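Local coordinates for protein cysteine desulfurase (Stenotrophomonas maltophilia, PDB 6WCI) that probably removes sulfur from L-cysteine with the help of pyridoxal 5'-phosphate, leaving L-alanine and loading the sulfur onto a carrier, at residues Arg38-Lys43 / Leu370-Gly375; Pro44-Asp49 / Ile411-Thr416; Arg104-Val109 / Asp288-Phe293. All blocks are in the same frame, centred on the assembly; numbering follows the deposited sequence. Where two conformers were deposited one is given.

Contact 1 (Arg38-Lys43 / Leu370-Gly375)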
ATOM      1  N   ARG B  38     -23.093   2.937 -16.352  1.00 36.14           N
ATOM      2  CA  ARG B  38     -23.640   1.601 -16.159  1.00 46.48           C
ATOM      3  C   ARG B  38     -25.011   1.635 -15.488  1.00 49.36           C
ATOM      4  O   ARG B  38     -25.431   2.633 -14.896  1.00 42.50           O
ATOM      5  CB  ARG B  38     -22.713   0.738 -15.314  1.00 37.58           C
ATOM      6  CG  ARG B  38     -22.596   1.189 -13.859  1.00 40.72           C
ATOM      7  CD  ARG B  38     -22.091   0.053 -12.979  1.00 42.61           C
ATOM      8  NE  ARG B  38     -23.102  -0.992 -12.823  1.00 43.31           N
ATOM      9  CZ  ARG B  38     -22.895  -2.129 -12.169  1.00 44.68           C
ATOM     10  NH1 ARG B  38     -21.700  -2.370 -11.626  1.00 37.57           N
ATOM     11  NH2 ARG B  38     -23.874  -3.023 -12.056  1.00 39.73           N
ATOM     12  N   GLU B  39     -25.693   0.500 -15.565  1.00 40.77           N
ATOM     13  CA  GLU B  39     -26.986   0.305 -14.945  1.00 49.13           C
ATOM     14  C   GLU B  39     -26.858  -0.574 -13.709  1.00 43.55           C
ATOM     15  O   GLU B  39     -25.931  -1.373 -13.575  1.00 42.16           O
ATOM     16  CB  GLU B  39     -27.972  -0.340 -15.921  1.00 50.62           C
ATOM     17  CG  GLU B  39     -28.040   0.357 -17.253  1.00 45.37           C
ATOM     18  CD  GLU B  39     -29.258  -0.065 -18.039  1.00 62.84           C
ATOM     19  OE1 GLU B  39     -29.175  -1.028 -18.830  1.00 65.52           O
ATOM     20  OE2 GLU B  39     -30.305   0.568 -17.843  1.00 65.85           O
ATOM     21  N   VAL B  40     -27.841  -0.443 -12.820  1.00 47.69           N
ATOM     22  CA  VAL B  40     -27.938  -1.271 -11.626  1.00 49.01           C
ATOM     23  C   VAL B  40     -29.376  -1.741 -11.526  1.00 53.25           C
ATOM     24  O   VAL B  40     -30.298  -0.916 -11.476  1.00 53.73           O
ATOM     25  CB  VAL B  40     -27.523  -0.510 -10.357  1.00 50.51           C
ATOM     26  CG1 VAL B  40     -27.767  -1.369  -9.136  1.00 53.23           C
ATOM     27  CG2 VAL B  40     -26.059  -0.093 -10.436  1.00 43.04           C
ATOM     28  N   HIS B  41     -29.571  -3.058 -11.508  1.00 57.39           N
ATOM     29  CA  HIS B  41     -30.912  -3.647 -11.506  1.00 54.85           C
ATOM     30  C   HIS B  41     -31.758  -3.094 -12.647  1.00 55.92           C
ATOM     31  O   HIS B  41     -32.964  -2.860 -12.502  1.00 58.92           O
ATOM     32  CB  HIS B  41     -31.608  -3.430 -10.163  1.00 56.96           C
ATOM     33  CG  HIS B  41     -30.873  -4.019  -9.004  1.00 63.58           C
ATOM     34  ND1 HIS B  41     -30.198  -3.249  -8.083  1.00 63.13           N
ATOM     35  CD2 HIS B  41     -30.687  -5.306  -8.629  1.00 64.67           C
ATOM     36  CE1 HIS B  41     -29.634  -4.034  -7.185  1.00 61.05           C
ATOM     37  NE2 HIS B  41     -29.918  -5.287  -7.492  1.00 65.64           N
ATOM     38  N   GLY B  42     -31.122  -2.871 -13.794  1.00 53.95           N
ATOM     39  CA  GLY B  42     -31.854  -2.362 -14.937  1.00 66.73           C
ATOM     40  C   GLY B  42     -32.280  -0.917 -14.833  1.00 66.57           C
ATOM     41  O   GLY B  42     -32.986  -0.430 -15.716  1.00 64.20           O
ATOM     42  N   LYS B  43     -31.882  -0.220 -13.781  1.00 66.68           N
ATOM     43  CA  LYS B  43     -32.108   1.203 -13.626  1.00 53.94           C
ATOM     44  C   LYS B  43     -30.787   1.947 -13.752  1.00 50.77           C
ATOM     45  O   LYS B  43     -29.717   1.362 -13.563  1.00 48.68           O
ATOM     46  CB  LYS B  43     -32.750   1.487 -12.265  1.00 55.70           C
ATOM     47  CG  LYS B  43     -34.156   0.910 -12.145  1.00 67.10           C
ATOM     48  CD  LYS B  43     -34.641   0.883 -10.710  1.00 65.76           C
ATOM     49  CE  LYS B  43     -36.130   0.612 -10.637  1.00 69.23           C
ATOM     50  NZ  LYS B  43     -36.923   1.770 -11.149  1.00 69.53           N
ATOM     51  N   LEU B 370     -33.283  -0.557   0.047  1.00 63.67           N
ATOM     52  CA  LEU B 370     -34.313  -0.287  -0.946  1.00 69.39           C
ATOM     53  C   LEU B 370     -33.894   0.788  -1.938  1.00 67.47           C
ATOM     54  O   LEU B 370     -34.319   0.749  -3.098  1.00 64.08           O
ATOM     55  CB  LEU B 370     -35.614   0.125  -0.250  1.00 68.24           C
ATOM     56  CG  LEU B 370     -36.166  -0.958   0.670  1.00 69.67           C
ATOM     57  CD1 LEU B 370     -37.357  -0.440   1.467  1.00 80.75           C
ATOM     58  CD2 LEU B 370     -36.553  -2.177  -0.156  1.00 69.57           C
ATOM     59  N   LEU B 371     -33.100   1.772  -1.507  1.00 63.08           N
ATOM     60  CA  LEU B 371     -32.637   2.774  -2.460  1.00 62.02           C
ATOM     61  C   LEU B 371     -31.778   2.127  -3.539  1.00 66.74           C
ATOM     62  O   LEU B 371     -31.888   2.474  -4.722  1.00 59.23           O
ATOM     63  CB  LEU B 371     -31.875   3.889  -1.747  1.00 61.49           C
ATOM     64  CG  LEU B 371     -32.713   4.949  -1.031  1.00 66.01           C
ATOM     65  CD1 LEU B 371     -31.840   5.921  -0.258  1.00 63.31           C
ATOM     66  CD2 LEU B 371     -33.607   5.692  -2.022  1.00 70.58           C
ATOM     67  N   ASP B 372     -30.944   1.153  -3.152  1.00 62.67           N
ATOM     68  CA  ASP B 372     -30.139   0.427  -4.132  1.00 56.78           C
ATOM     69  C   ASP B 372     -31.012  -0.265  -5.169  1.00 56.36           C
ATOM     70  O   ASP B 372     -30.661  -0.312  -6.353  1.00 59.87           O
ATOM     71  CB  ASP B 372     -29.244  -0.594  -3.438  1.00 57.17           C
ATOM     72  CG  ASP B 372     -28.540  -1.504  -4.426  1.00 58.64           C
ATOM     73  OD1 ASP B 372     -27.596  -1.037  -5.106  1.00 50.01           O
ATOM     74  OD2 ASP B 372     -28.951  -2.680  -4.534  1.00 58.38           O
ATOM     75  N   LEU B 373     -32.159  -0.806  -4.748  1.00 61.16           N
ATOM     76  CA  LEU B 373     -33.063  -1.435  -5.708  1.00 63.70           C
ATOM     77  C   LEU B 373     -33.610  -0.435  -6.713  1.00 60.30           C
ATOM     78  O   LEU B 373     -34.085  -0.838  -7.781  1.00 70.07           O
ATOM     79  CB  LEU B 373     -34.208  -2.137  -4.983  1.00 61.90           C
ATOM     80  CG  LEU B 373     -33.800  -3.343  -4.132  1.00 68.62           C
ATOM     81  CD1 LEU B 373     -35.003  -3.945  -3.423  1.00 69.13           C
ATOM     82  CD2 LEU B 373     -33.090  -4.390  -4.985  1.00 65.98           C
ATOM     83  N   GLU B 374     -33.551   0.855  -6.400  1.00 64.13           N
ATOM     84  CA  GLU B 374     -33.859   1.905  -7.358  1.00 61.30           C
ATOM     85  C   GLU B 374     -32.622   2.379  -8.117  1.00 61.90           C
ATOM     86  O   GLU B 374     -32.716   3.316  -8.918  1.00 61.60           O
ATOM     87  CB  GLU B 374     -34.530   3.081  -6.641  1.00 63.42           C
ATOM     88  CG  GLU B 374     -35.771   2.688  -5.835  1.00 70.23           C
ATOM     89  CD  GLU B 374     -36.929   2.229  -6.713  1.00 72.58           C
ATOM     90  OE1 GLU B 374     -37.466   3.063  -7.475  1.00 76.21           O
ATOM     91  OE2 GLU B 374     -37.296   1.034  -6.648  1.00 71.10           O
ATOM     92  N   GLY B 375     -31.472   1.745  -7.901  1.00 56.58           N
ATOM     93  CA  GLY B 375     -30.236   2.157  -8.530  1.00 54.26           C
ATOM     94  C   GLY B 375     -29.432   3.174  -7.752  1.00 58.32           C
ATOM     95  O   GLY B 375     -28.329   3.529  -8.187  1.00 51.68           O
TER

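Contact 2 (Pro44-Asp49 / Ile411-Thr416)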
ATOM      1  N   PRO B  44     -30.817   3.231 -14.108  1.00 50.55           N
ATOM      2  CA  PRO B  44     -29.570   4.004 -14.143  1.00 47.93           C
ATOM      3  C   PRO B  44     -28.915   4.046 -12.767  1.00 52.50           C
ATOM      4  O   PRO B  44     -29.591   4.056 -11.742  1.00 48.63           O
ATOM      5  CB  PRO B  44     -30.025   5.396 -14.589  1.00 56.53           C
ATOM      6  CG  PRO B  44     -31.309   5.134 -15.388  1.00 51.46           C
ATOM      7  CD  PRO B  44     -31.954   3.955 -14.711  1.00 56.21           C
ATOM      8  N   LEU B  45     -27.579   4.042 -12.751  1.00 44.37           N
ATOM      9  CA  LEU B  45     -26.850   4.162 -11.494  1.00 45.25           C
ATOM     10  C   LEU B  45     -26.835   5.609 -11.018  1.00 46.50           C
ATOM     11  O   LEU B  45     -26.527   6.523 -11.787  1.00 50.55           O
ATOM     12  CB  LEU B  45     -25.415   3.659 -11.649  1.00 40.82           C
ATOM     13  CG  LEU B  45     -24.516   3.974 -10.457  1.00 39.86           C
ATOM     14  CD1 LEU B  45     -25.012   3.266  -9.218  1.00 41.33           C
ATOM     15  CD2 LEU B  45     -23.057   3.577 -10.779  1.00 38.10           C
ATOM     16  N   VAL B  46     -27.157   5.815  -9.748  1.00 49.62           N
ATOM     17  CA  VAL B  46     -27.038   7.117  -9.104  1.00 45.77           C
ATOM     18  C   VAL B  46     -26.095   6.913  -7.926  1.00 46.64           C
ATOM     19  O   VAL B  46     -26.510   6.432  -6.865  1.00 50.84           O
ATOM     20  CB  VAL B  46     -28.390   7.677  -8.648  1.00 55.16           C
ATOM     21  CG1 VAL B  46     -28.194   8.990  -7.923  1.00 49.54           C
ATOM     22  CG2 VAL B  46     -29.332   7.859  -9.839  1.00 54.95           C
ATOM     23  N   TYR B  47     -24.824   7.271  -8.110  1.00 48.04           N
ATOM     24  CA  TYR B  47     -23.782   6.963  -7.135  1.00 44.68           C
ATOM     25  C   TYR B  47     -23.657   8.124  -6.156  1.00 46.02           C
ATOM     26  O   TYR B  47     -22.983   9.117  -6.427  1.00 47.91           O
ATOM     27  CB  TYR B  47     -22.454   6.676  -7.828  1.00 39.10           C
ATOM     28  CG  TYR B  47     -21.384   6.219  -6.860  1.00 41.78           C
ATOM     29  CD1 TYR B  47     -21.340   4.904  -6.417  1.00 44.12           C
ATOM     30  CD2 TYR B  47     -20.432   7.106  -6.369  1.00 41.41           C
ATOM     31  CE1 TYR B  47     -20.369   4.478  -5.524  1.00 39.30           C
ATOM     32  CE2 TYR B  47     -19.438   6.682  -5.473  1.00 37.06           C
ATOM     33  CZ  TYR B  47     -19.426   5.369  -5.057  1.00 36.84           C
ATOM     34  OH  TYR B  47     -18.479   4.931  -4.151  1.00 40.59           O
ATOM     35  N   PHE B  48     -24.311   7.997  -5.011  1.00 44.99           N
ATOM     36  CA  PHE B  48     -24.279   9.011  -3.960  1.00 51.01           C
ATOM     37  C   PHE B  48     -23.494   8.494  -2.758  1.00 50.55           C
ATOM     38  O   PHE B  48     -23.827   8.785  -1.607  1.00 48.65           O
ATOM     39  CB  PHE B  48     -25.690   9.429  -3.547  1.00 51.49           C
ATOM     40  CG  PHE B  48     -26.369  10.398  -4.513  1.00 54.85           C
ATOM     41  CD1 PHE B  48     -25.750  10.806  -5.686  1.00 54.23           C
ATOM     42  CD2 PHE B  48     -27.628  10.901  -4.226  1.00 53.76           C
ATOM     43  CE1 PHE B  48     -26.387  11.696  -6.556  1.00 56.88           C
ATOM     44  CE2 PHE B  48     -28.266  11.788  -5.084  1.00 54.11           C
ATOM     45  CZ  PHE B  48     -27.646  12.185  -6.250  1.00 57.04           C
ATOM     46  N   ASP B  49     -22.443   7.705  -3.017  1.00 44.22           N
ATOM     47  CA  ASP B  49     -21.582   7.170  -1.964  1.00 45.82           C
ATOM     48  C   ASP B  49     -20.127   7.584  -2.182  1.00 47.26           C
ATOM     49  O   ASP B  49     -19.197   6.808  -1.954  1.00 42.96           O
ATOM     50  CB  ASP B  49     -21.702   5.648  -1.881  1.00 44.29           C
ATOM     51  CG  ASP B  49     -21.207   5.100  -0.557  1.00 47.79           C
ATOM     52  OD1 ASP B  49     -21.216   5.863   0.424  1.00 47.67           O
ATOM     53  OD2 ASP B  49     -20.781   3.919  -0.499  1.00 48.18           O
ATOM     54  N   ILE B 411     -30.167  14.363  -8.480  1.00 62.06           N
ATOM     55  CA  ILE B 411     -30.761  14.798  -7.214  1.00 72.25           C
ATOM     56  C   ILE B 411     -32.273  14.613  -7.249  1.00 66.50           C
ATOM     57  O   ILE B 411     -32.873  14.074  -6.313  1.00 67.54           O
ATOM     58  CB  ILE B 411     -30.384  16.260  -6.909  1.00 67.96           C
ATOM     59  CG1 ILE B 411     -28.899  16.376  -6.559  1.00 62.37           C
ATOM     60  CG2 ILE B 411     -31.238  16.814  -5.752  1.00 67.24           C
ATOM     61  CD1 ILE B 411     -28.380  17.797  -6.536  1.00 62.84           C
ATOM     62  N   GLU B 412     -32.907  15.031  -8.348  1.00 67.75           N
ATOM     63  CA  GLU B 412     -34.362  14.908  -8.438  0.62 70.08           C
ATOM     64  C   GLU B 412     -34.782  13.445  -8.525  1.00 70.24           C
ATOM     65  O   GLU B 412     -35.732  13.031  -7.851  1.00 71.32           O
ATOM     66  CB  GLU B 412     -34.892  15.701  -9.634  0.62 71.30           C
ATOM     67  CG  GLU B 412     -34.722  17.218  -9.514  0.62 75.17           C
ATOM     68  CD  GLU B 412     -35.548  17.834  -8.384  0.62 82.51           C
ATOM     69  OE1 GLU B 412     -35.186  18.931  -7.909  0.62 82.89           O
ATOM     70  OE2 GLU B 412     -36.556  17.227  -7.969  0.62 93.91           O
ATOM     71  N   ARG B 413     -34.071  12.643  -9.330  1.00 67.39           N
ATOM     72  CA  ARG B 413     -34.324  11.203  -9.378  1.00 66.63           C
ATOM     73  C   ARG B 413     -34.182  10.569  -8.000  1.00 66.99           C
ATOM     74  O   ARG B 413     -34.919   9.639  -7.655  1.00 67.36           O
ATOM     75  CB  ARG B 413     -33.359  10.527 -10.356  1.00 63.99           C
ATOM     76  CG  ARG B 413     -33.494  10.956 -11.806  1.00 81.96           C
ATOM     77  CD  ARG B 413     -32.641  10.066 -12.706  1.00 82.44           C
ATOM     78  NE  ARG B 413     -32.885   8.650 -12.430  1.00 81.08           N
ATOM     79  CZ  ARG B 413     -33.911   7.966 -12.921  1.00 75.56           C
ATOM     80  NH1 ARG B 413     -34.778   8.564 -13.722  1.00 76.40           N
ATOM     81  NH2 ARG B 413     -34.070   6.685 -12.616  1.00 72.23           N
ATOM     82  N   PHE B 414     -33.214  11.043  -7.211  1.00 67.62           N
ATOM     83  CA  PHE B 414     -33.010  10.521  -5.864  1.00 65.26           C
ATOM     84  C   PHE B 414     -34.241  10.761  -4.991  1.00 68.15           C
ATOM     85  O   PHE B 414     -34.731   9.849  -4.315  1.00 68.80           O
ATOM     86  CB  PHE B 414     -31.768  11.176  -5.251  1.00 64.73           C
ATOM     87  CG  PHE B 414     -31.543  10.837  -3.801  1.00 70.45           C
ATOM     88  CD1 PHE B 414     -32.198  11.537  -2.793  1.00 71.43           C
ATOM     89  CD2 PHE B 414     -30.655   9.835  -3.444  1.00 67.73           C
ATOM     90  CE1 PHE B 414     -31.982  11.224  -1.465  1.00 75.34           C
ATOM     91  CE2 PHE B 414     -30.431   9.519  -2.120  1.00 61.73           C
ATOM     92  CZ  PHE B 414     -31.092  10.212  -1.128  1.00 71.71           C
ATOM     93  N   MET B 415     -34.740  11.995  -4.976  1.00 70.00           N
ATOM     94  CA  MET B 415     -35.860  12.321  -4.101  1.00 72.84           C
ATOM     95  C   MET B 415     -37.104  11.528  -4.466  1.00 80.61           C
ATOM     96  O   MET B 415     -37.898  11.176  -3.586  1.00 76.26           O
ATOM     97  CB  MET B 415     -36.139  13.816  -4.160  1.00 79.58           C
ATOM     98  CG  MET B 415     -34.907  14.637  -3.902  1.00 72.97           C
ATOM     99  SD  MET B 415     -34.464  14.619  -2.152  1.00 73.04           S
ATOM    100  CE  MET B 415     -32.823  15.339  -2.201  1.00 78.19           C
ATOM    101  N   THR B 416     -37.285  11.234  -5.755  1.00 73.92           N
ATOM    102  CA  THR B 416     -38.396  10.387  -6.173  1.00 77.45           C
ATOM    103  C   THR B 416     -38.220   8.964  -5.663  1.00 74.92           C
ATOM    104  O   THR B 416     -39.187   8.324  -5.232  1.00 76.00           O
ATOM    105  CB  THR B 416     -38.518  10.418  -7.699  1.00 79.25           C
ATOM    106  OG1 THR B 416     -39.070  11.680  -8.104  1.00 76.56           O
ATOM    107  CG2 THR B 416     -39.401   9.283  -8.204  1.00 81.87           C
TER
HETATM  108  O   HOH W   1     -32.103   5.306 -11.232  1.00 46.77           O

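Contact 3 (Arg104-Val109 / Asp288-Phe293)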
ATOM      1  N   ARG B 104       6.085  21.522  -0.690  1.00 47.49           N
ATOM      2  CA  ARG B 104       7.241  21.023  -1.422  1.00 43.80           C
ATOM      3  C   ARG B 104       7.193  19.501  -1.488  1.00 43.39           C
ATOM      4  O   ARG B 104       6.793  18.846  -0.519  1.00 41.09           O
ATOM      5  CB  ARG B 104       8.545  21.488  -0.773  1.00 43.68           C
ATOM      6  CG  ARG B 104       8.680  23.002  -0.726  1.00 50.33           C
ATOM      7  CD  ARG B 104      10.052  23.429  -0.268  1.00 56.86           C
ATOM      8  NE  ARG B 104      11.106  22.823  -1.077  1.00 63.02           N
ATOM      9  CZ  ARG B 104      12.371  23.238  -1.086  1.00 64.83           C
ATOM     10  NH1 ARG B 104      13.268  22.624  -1.855  1.00 62.53           N
ATOM     11  NH2 ARG B 104      12.738  24.273  -0.340  1.00 60.98           N
ATOM     12  N   PRO B 105       7.559  18.916  -2.632  1.00 42.41           N
ATOM     13  CA  PRO B 105       7.502  17.451  -2.742  1.00 37.46           C
ATOM     14  C   PRO B 105       8.469  16.753  -1.804  1.00 33.98           C
ATOM     15  O   PRO B 105       8.208  15.616  -1.389  1.00 36.09           O
ATOM     16  CB  PRO B 105       7.833  17.200  -4.218  1.00 35.17           C
ATOM     17  CG  PRO B 105       8.552  18.427  -4.676  1.00 38.26           C
ATOM     18  CD  PRO B 105       8.016  19.563  -3.873  1.00 37.94           C
ATOM     19  N   SER B 106       9.567  17.413  -1.435  1.00 36.16           N
ATOM     20  CA  SER B 106      10.520  16.843  -0.488  1.00 40.64           C
ATOM     21  C   SER B 106       9.907  16.596   0.886  1.00 39.13           C
ATOM     22  O   SER B 106      10.431  15.777   1.650  1.00 35.44           O
ATOM     23  CB  SER B 106      11.729  17.773  -0.358  1.00 47.51           C
ATOM     24  OG  SER B 106      12.898  17.050  -0.034  1.00 59.87           O
ATOM     25  N   ASP B 107       8.823  17.296   1.227  1.00 35.37           N
ATOM     26  CA  ASP B 107       8.153  17.139   2.507  1.00 32.56           C
ATOM     27  C   ASP B 107       6.887  16.302   2.411  1.00 38.15           C
ATOM     28  O   ASP B 107       6.071  16.320   3.339  1.00 35.94           O
ATOM     29  CB  ASP B 107       7.809  18.508   3.100  1.00 37.42           C
ATOM     30  CG  ASP B 107       9.011  19.433   3.197  1.00 48.21           C
ATOM     31  OD1 ASP B 107      10.163  18.934   3.241  1.00 48.93           O
ATOM     32  OD2 ASP B 107       8.798  20.664   3.236  1.00 47.65           O
ATOM     33  N   LEU B 108       6.698  15.577   1.315  1.00 35.63           N
ATOM     34  CA  LEU B 108       5.474  14.827   1.062  1.00 33.12           C
ATOM     35  C   LEU B 108       5.815  13.344   0.998  1.00 36.24           C
ATOM     36  O   LEU B 108       6.492  12.893   0.063  1.00 34.75           O
ATOM     37  CB  LEU B 108       4.814  15.301  -0.231  1.00 27.88           C
ATOM     38  CG  LEU B 108       3.391  14.848  -0.526  1.00 31.37           C
ATOM     39  CD1 LEU B 108       2.420  15.382   0.534  1.00 29.36           C
ATOM     40  CD2 LEU B 108       2.993  15.311  -1.918  1.00 30.85           C
ATOM     41  N   VAL B 109       5.341  12.594   1.982  1.00 31.94           N
ATOM     42  CA  VAL B 109       5.578  11.160   2.066  1.00 28.54           C
ATOM     43  C   VAL B 109       4.400  10.437   1.431  1.00 33.00           C
ATOM     44  O   VAL B 109       3.250  10.653   1.824  1.00 29.03           O
ATOM     45  CB  VAL B 109       5.767  10.727   3.529  1.00 35.86           C
ATOM     46  CG1 VAL B 109       6.024   9.227   3.614  1.00 36.73           C
ATOM     47  CG2 VAL B 109       6.907  11.522   4.183  1.00 31.34           C
ATOM     48  N   ASP B 288      17.375  10.470   3.702  1.00 37.69           N
ATOM     49  CA  ASP B 288      16.613  11.606   4.197  0.52 42.68           C
ATOM     50  C   ASP B 288      15.151  11.484   3.785  1.00 39.37           C
ATOM     51  O   ASP B 288      14.785  10.672   2.928  1.00 41.60           O
ATOM     52  CB  ASP B 288      17.174  12.919   3.658  0.52 45.89           C
ATOM     53  CG  ASP B 288      18.521  13.258   4.236  0.52 46.31           C
ATOM     54  OD1 ASP B 288      18.800  12.829   5.371  0.52 46.21           O
ATOM     55  OD2 ASP B 288      19.294  13.964   3.557  0.52 49.63           O
ATOM     56  N   ALA B 289      14.316  12.333   4.374  1.00 36.46           N
ATOM     57  CA  ALA B 289      12.938  12.437   3.945  1.00 25.79           C
ATOM     58  C   ALA B 289      12.895  12.949   2.505  1.00 29.32           C
ATOM     59  O   ALA B 289      13.742  13.751   2.096  1.00 31.83           O
ATOM     60  CB  ALA B 289      12.167  13.394   4.864  1.00 26.71           C
ATOM     61  N   PRO B 290      11.892  12.533   1.719  1.00 29.07           N
ATOM     62  CA  PRO B 290      10.788  11.669   2.160  1.00 28.17           C
ATOM     63  C   PRO B 290      11.063  10.158   2.082  1.00 31.36           C
ATOM     64  O   PRO B 290      10.336   9.394   2.718  1.00 30.14           O
ATOM     65  CB  PRO B 290       9.659  12.045   1.193  1.00 32.55           C
ATOM     66  CG  PRO B 290      10.378  12.373  -0.093  1.00 27.62           C
ATOM     67  CD  PRO B 290      11.679  13.054   0.355  1.00 32.81           C
ATOM     68  N   HIS B 291      12.061   9.736   1.293  1.00 31.76           N
ATOM     69  CA  HIS B 291      12.294   8.304   1.085  1.00 32.61           C
ATOM     70  C   HIS B 291      12.630   7.577   2.380  1.00 31.72           C
ATOM     71  O   HIS B 291      12.394   6.368   2.475  1.00 26.39           O
ATOM     72  CB  HIS B 291      13.409   8.094   0.064  1.00 36.36           C
ATOM     73  CG  HIS B 291      13.034   8.531  -1.313  1.00 44.54           C
ATOM     74  ND1 HIS B 291      13.410   9.749  -1.835  1.00 49.82           N
ATOM     75  CD2 HIS B 291      12.284   7.927  -2.263  1.00 42.83           C
ATOM     76  CE1 HIS B 291      12.920   9.869  -3.056  1.00 46.81           C
ATOM     77  NE2 HIS B 291      12.232   8.778  -3.338  1.00 45.38           N
ATOM     78  N   LYS B 292      13.171   8.293   3.366  1.00 23.99           N
ATOM     79  CA  LYS B 292      13.335   7.819   4.734  1.00 29.52           C
ATOM     80  C   LYS B 292      12.107   7.068   5.242  1.00 33.71           C
ATOM     81  O   LYS B 292      12.235   6.116   6.020  1.00 27.85           O
ATOM     82  CB  LYS B 292      13.644   9.022   5.635  1.00 29.97           C
ATOM     83  CG  LYS B 292      13.855   8.731   7.110  1.00 34.12           C
ATOM     84  CD  LYS B 292      14.134  10.040   7.845  1.00 32.69           C
ATOM     85  CE  LYS B 292      14.280   9.843   9.340  1.00 29.69           C
ATOM     86  NZ  LYS B 292      14.582  11.135   9.994  1.00 34.05           N
ATOM     87  N   PHE B 293      10.913   7.488   4.809  1.00 33.64           N
ATOM     88  CA  PHE B 293       9.658   6.940   5.307  1.00 27.28           C
ATOM     89  C   PHE B 293       8.910   6.119   4.257  1.00 28.94           C
ATOM     90  O   PHE B 293       7.756   5.748   4.490  1.00 29.00           O
ATOM     91  CB  PHE B 293       8.761   8.065   5.860  1.00 28.69           C
ATOM     92  CG  PHE B 293       9.375   8.808   7.021  1.00 28.84           C
ATOM     93  CD1 PHE B 293       9.463   8.215   8.278  1.00 26.46           C
ATOM     94  CD2 PHE B 293       9.891  10.084   6.850  1.00 26.08           C
ATOM     95  CE1 PHE B 293      10.053   8.897   9.361  1.00 32.08           C
ATOM     96  CE2 PHE B 293      10.474  10.779   7.915  1.00 24.55           C
ATOM     97  CZ  PHE B 293      10.561  10.178   9.180  1.00 27.83           C
TER

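Contact 1 (Arg38-Lys43 / Leu370-Gly375)
Asp-372, in the last turn of helix 364-373, meets His-41 both through its carboxylate and through its backbone. OD2 lies near the plane of the imidazole, at its edge, 3.1 Å from CE1 of His-41. Ring and carboxylate planes stand 82° apart, nearly perpendicular. The neighbouring ring atom ND1 of His-41 makes a weak, bent hydrogen bond to the carbonyl O of Asp-372 (3.4 Å). With CG anti to the backbone N (chi1 172°), the carboxylate also presents OD1 to CG1 of Val-40 at 4.0 Å, but the stronger partner of OD1 is the backbone N of Ala-81 of the second subunit, so this carboxylate bonds across the dimer interface. Leu-373 turns its CB away from the turn, yet its CD2 methyl reaches over a face of the His-41 ring in a CH-pi contact, 4.2 Å from the ring centroid. The ring it covers belongs to a type I' beta turn, Val-40 to Lys-43, which closes a tight hairpin between strands 39-40 and 43-47 with His-41 and Gly-42 at its corner. Lys-43 stretches alongside Glu-374, the two side chains running in one direction. Its CD passes 3.4 Å from the carbonyl O of Leu-373, and a last bend in the chain (chi4 -70°) leaves NZ in a long salt bridge to OE1 of Glu-374, 3.9 Å apart. Gly-375 ends the helix in a Schellman motif with positive phi, its N bonded back to Asp-372 O, and its CA packs 4.2 Å from CB of Val-40.

Contact 2 (Pro44-Asp49 / Ile411-Thr416)
Two phenylalanine rings, Phe-48 from the segment carrying strand 43-47 and Phe-414 from helix 408-422, lie obliquely against each other with their planes 33° apart. Their centroids are separated by 5.3 Å. The closest approach, between CD2 of Phe-48 and CD2 of Phe-414, is only 3.3 Å, so the rings fit tightly. CE2 of Phe-48 also reaches CB of Phe-414, placing it against the root of that side chain. Phe-414 has CG anti to the backbone N (chi1 173°), which sets its CD2 beside CD2 and CE2 of Phe-48. At its far end the Phe-48 ring turns an edge to the helix backbone, CZ standing 4.0 Å from the N of Ile-411. Over one face of the same ring sits CG1 of Val-46, from its own strand.

Farther along, Arg-413 bends at chi3 (50°), and its guanidinium meets the start of the strand. The Pro-44 and Arg-413 side chains run roughly perpendicular, CG of Pro-44 lying over one guanidinium face and its CD 4.0 Å from NH2 of Arg-413. The other methyl of Val-46, CG2, lies at the guanidinium edge beside NE, a nitrogen buried here without a polar partner in the model. A water in the guanidinium plane accepts from NH2 of Arg-413 (2.8 Å) and donates to O of Pro-44, making a solvent bridge at the exposed end. Phe-332 and Leu-328 of helix 318-336 continue the apolar layer beyond Phe-414 and Ile-411. Such packing of a C-terminal helix on a mixed sheet that includes an N-terminal strand is characteristic of the small domain of fold type I pyridoxal-phosphate enzymes.

Contact 3 (Arg104-Val109 / Asp288-Phe293)
Pro-290 packs against the chain entering strand 108-111, an outermost strand of the seven-stranded mixed sheet that forms the core of the large domain in fold type I pyridoxal-phosphate enzymes. The proline follows a cis peptide bond. Backbone bonds shape each segment separately: Leu-108 N binds O of Pro-105, and N of Phe-293 binds O of Pro-290 at 2.9 Å.

The proline ring meets the backbone of the other segment through carbon-to-oxygen contacts: CD of Pro-290 is 3.3 Å from O of Ser-106, and CB of Pro-290 is 3.5 Å from O of Leu-108. The second of these oxygens is also bonded to Arg-94 NH1 of helix 81-101, which lines the proline as well.

Apolar contacts between side chains centre on Val-109, whose two methyls have separate partners. Leu-263 of helix 260-265 touches Val-109, Ala-289 and Phe-293, adding to the same apolar cluster. CG2 of Val-109 reaches CB of Pro-290 at 4.1 Å, the two side chains passing antiparallel. CG1 of Val-109, anti to the backbone N (chi1 -180°), packs 3.7 Å from CB of Phe-293.

Overall arrangement
Contacts 1 and 2 adjoin, their centres 9 Å apart, and share one six-stranded sheet: the hairpin of strands 39-40 and 43-47 meets helix 364-373 in the first and helix 408-422 in the second. A probable hydrogen bond from Val-46 N to Gly-375 O links them. Both touch the second subunit, contact 1 among others through Asp-372, contact 2 through Asp-49. Contact 1 is partly buried, mixing polar and charged groups; contact 2 is more buried, with an aromatic centre and a solvent-bridged arginine at its exposed end. Contact 3, buried and about 41 Å from contact 2 between centres, joins an edge strand of the other sheet to a loop through apolar and carbon-to-oxygen contacts, without a salt bridge.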